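ESX secretion system protein YukD (Bacillus subtilis, PDB 2BPS) is required for secretion of YukE and is probably a component or regulator of the ESX/ESAT-6-like secretion system, with a ubiquitin-like fold. Local coordinates at residues Trp51-Val55 and Asn56-Val60. Sequence-based numbering, arbitrary orientation.
Sequences WIRVV and NKDKV
V54 and K59 meet where a beta hairpin closes: V54 N gives a nearly straight hydrogen bond (169°) to K59 O at 2.8 Å. Round the turn, V54 O accepts K57 N at 2.9 Å, and V55 O accepts D58 N at 3.1 Å. D58 and K59 together face V54, a G1 beta bulge, with D58 at positive phi. R53 has CG anti to its own N (chi1 172°) and an extended chain, which carries the guanidinium alongside D58; NH1 reaches OD1 at 3.5 Å, a weak hydrogen bond within a salt bridge, while NH2 pairs with E79. Replacing R53 with an alanine would probably leave the carboxylates of D58 in the turn and E79 on strand 77-80 without the cation they share. R53 and V60, a non-hydrogen-bonded antiparallel pair, turn their side chains to one face, V60 CG2 lying 3.8 Å from R53 CB. V60 CG1 approaches W51 CE3 at 4.0 Å, and I52 O receives a CA-H...O contact from V60. The opposite face carries V54, which packs on L78, F61 and I72. In this ubiquitin-like (beta-grasp) sheet, strand 51-54 runs antiparallel between 59-62, outermost within the chain, and 77-80, where W51, R53 and V55 bond through their backbones to L81, E79 and R77.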
ATOM      1  N   TRP A  51      -8.015   2.970   2.861  1.00 64.47           N
ATOM      2  CA  TRP A  51      -7.121   3.912   3.514  1.00 61.54           C
ATOM      3  C   TRP A  51      -5.798   3.260   3.910  1.00 59.77           C
ATOM      4  O   TRP A  51      -5.759   2.133   4.425  1.00 58.11           O
ATOM      5  CB  TRP A  51      -7.800   4.541   4.739  1.00 61.19           C
ATOM      6  CG  TRP A  51      -9.063   5.275   4.398  1.00 62.08           C
ATOM      7  CD1 TRP A  51     -10.330   4.763   4.388  1.00 63.57           C
ATOM      8  CD2 TRP A  51      -9.179   6.632   3.949  1.00 61.32           C
ATOM      9  NE1 TRP A  51     -11.226   5.715   3.957  1.00 62.31           N
ATOM     10  CE2 TRP A  51     -10.547   6.870   3.681  1.00 61.45           C
ATOM     11  CE3 TRP A  51      -8.261   7.668   3.743  1.00 60.65           C
ATOM     12  CZ2 TRP A  51     -11.020   8.102   3.218  1.00 61.47           C
ATOM     13  CZ3 TRP A  51      -8.733   8.898   3.281  1.00 60.81           C
ATOM     14  CH2 TRP A  51     -10.099   9.101   3.024  1.00 61.38           C
ATOM     15  N   ILE A  52      -4.718   3.993   3.645  1.00 57.52           N
ATOM     16  CA  ILE A  52      -3.354   3.564   3.930  1.00 54.67           C
ATOM     17  C   ILE A  52      -2.662   4.527   4.874  1.00 52.17           C
ATOM     18  O   ILE A  52      -2.879   5.736   4.831  1.00 51.22           O
ATOM     19  CB  ILE A  52      -2.502   3.483   2.626  1.00 55.48           C
ATOM     20  CG1 ILE A  52      -2.703   2.130   1.958  1.00 55.43           C
ATOM     21  CG2 ILE A  52      -1.030   3.722   2.920  1.00 55.52           C
ATOM     22  CD1 ILE A  52      -4.081   1.933   1.414  1.00 56.46           C
ATOM     23  N   ARG A  53      -1.811   3.971   5.720  1.00 50.28           N
ATOM     24  CA  ARG A  53      -1.050   4.760   6.671  1.00 47.28           C
ATOM     25  C   ARG A  53       0.412   4.517   6.392  1.00 45.31           C
ATOM     26  O   ARG A  53       0.848   3.373   6.406  1.00 45.36           O
ATOM     27  CB  ARG A  53      -1.348   4.304   8.089  1.00 47.18           C
ATOM     28  CG  ARG A  53      -0.450   4.934   9.106  1.00 47.43           C
ATOM     29  CD  ARG A  53      -0.514   4.207  10.437  1.00 49.00           C
ATOM     30  NE  ARG A  53       0.416   4.826  11.374  1.00 50.66           N
ATOM     31  CZ  ARG A  53       1.105   4.168  12.296  1.00 50.83           C
ATOM     32  NH1 ARG A  53       1.932   4.827  13.096  1.00 49.33           N
ATOM     33  NH2 ARG A  53       0.972   2.852  12.416  1.00 52.09           N
ATOM     34  N   VAL A  54       1.172   5.569   6.111  1.00 43.23           N
ATOM     35  CA  VAL A  54       2.594   5.365   5.890  1.00 40.27           C
ATOM     36  C   VAL A  54       3.212   5.410   7.263  1.00 38.86           C
ATOM     37  O   VAL A  54       3.475   6.470   7.814  1.00 39.59           O
ATOM     38  CB  VAL A  54       3.220   6.437   5.024  1.00 39.62           C
ATOM     39  CG1 VAL A  54       4.715   6.180   4.905  1.00 37.82           C
ATOM     40  CG2 VAL A  54       2.571   6.423   3.657  1.00 39.71           C
ATOM     41  N   VAL A  55       3.413   4.224   7.810  1.00 36.80           N
ATOM     42  CA  VAL A  55       3.953   4.039   9.137  1.00 35.18           C
ATOM     43  C   VAL A  55       5.146   4.911   9.511  1.00 34.39           C
ATOM     44  O   VAL A  55       5.115   5.628  10.514  1.00 33.89           O
ATOM     45  CB  VAL A  55       4.326   2.574   9.318  1.00 35.01           C
ATOM     46  CG1 VAL A  55       4.819   2.331  10.721  1.00 33.11           C
ATOM     47  CG2 VAL A  55       3.112   1.709   9.000  1.00 35.07           C
ATOM     48  N   ASN A  56       6.197   4.841   8.708  1.00 33.31           N
ATOM     49  CA  ASN A  56       7.409   5.597   8.972  1.00 32.99           C
ATOM     50  C   ASN A  56       7.199   7.106   8.916  1.00 33.46           C
ATOM     51  O   ASN A  56       8.058   7.874   9.355  1.00 33.62           O
ATOM     52  CB  ASN A  56       8.507   5.172   7.986  1.00 31.77           C
ATOM     53  CG  ASN A  56       8.070   5.274   6.526  1.00 30.01           C
ATOM     54  OD1 ASN A  56       8.486   6.175   5.799  1.00 27.99           O
ATOM     55  ND2 ASN A  56       7.228   4.340   6.094  1.00 31.53           N
ATOM     56  N   LYS A  57       6.062   7.532   8.382  1.00 32.96           N
ATOM     57  CA  LYS A  57       5.782   8.950   8.288  1.00 33.50           C
ATOM     58  C   LYS A  57       4.526   9.328   9.020  1.00 34.49           C
ATOM     59  O   LYS A  57       4.116  10.478   8.987  1.00 36.32           O
ATOM     60  CB  LYS A  57       5.664   9.369   6.827  1.00 34.41           C
ATOM     61  CG  LYS A  57       6.994   9.466   6.125  1.00 37.78           C
ATOM     62  CD  LYS A  57       6.827   9.705   4.643  1.00 42.16           C
ATOM     63  CE  LYS A  57       8.190   9.733   3.933  1.00 45.01           C
ATOM     64  NZ  LYS A  57       8.057   9.682   2.441  1.00 44.34           N
ATOM     65  N   ASP A  58       3.895   8.364   9.670  1.00 35.39           N
ATOM     66  CA  ASP A  58       2.677   8.654  10.404  1.00 36.53           C
ATOM     67  C   ASP A  58       1.691   9.566   9.659  1.00 35.87           C
ATOM     68  O   ASP A  58       1.251  10.590  10.184  1.00 35.11           O
ATOM     69  CB  ASP A  58       3.038   9.290  11.735  1.00 40.33           C
ATOM     70  CG  ASP A  58       2.574   8.470  12.893  1.00 43.86           C
ATOM     71  OD1 ASP A  58       1.350   8.236  12.974  1.00 46.61           O
ATOM     72  OD2 ASP A  58       3.426   8.058  13.710  1.00 47.17           O
ATOM     73  N   LYS A  59       1.364   9.207   8.427  1.00 35.03           N
ATOM     74  CA  LYS A  59       0.405   9.977   7.655  1.00 35.55           C
ATOM     75  C   LYS A  59      -0.501   9.031   6.852  1.00 35.85           C
ATOM     76  O   LYS A  59      -0.039   8.051   6.266  1.00 35.51           O
ATOM     77  CB  LYS A  59       1.122  10.969   6.733  1.00 36.25           C
ATOM     78  CG  LYS A  59       0.158  11.759   5.850  1.00 37.32           C
ATOM     79  CD  LYS A  59       0.776  13.041   5.343  1.00 39.76           C
ATOM     80  CE  LYS A  59      -0.215  13.832   4.490  1.00 40.31           C
ATOM     81  NZ  LYS A  59       0.224  15.245   4.253  1.00 40.44           N
ATOM     82  N   VAL A  60      -1.797   9.314   6.845  1.00 35.94           N
ATOM     83  CA  VAL A  60      -2.741   8.475   6.125  1.00 37.42           C
ATOM     84  C   VAL A  60      -3.131   9.086   4.772  1.00 39.41           C
ATOM     85  O   VAL A  60      -3.255  10.304   4.646  1.00 40.21           O
ATOM     86  CB  VAL A  60      -4.000   8.231   6.978  1.00 36.10           C
ATOM     87  CG1 VAL A  60      -5.103   7.658   6.124  1.00 35.99           C
ATOM     88  CG2 VAL A  60      -3.676   7.272   8.109  1.00 33.88           C
TER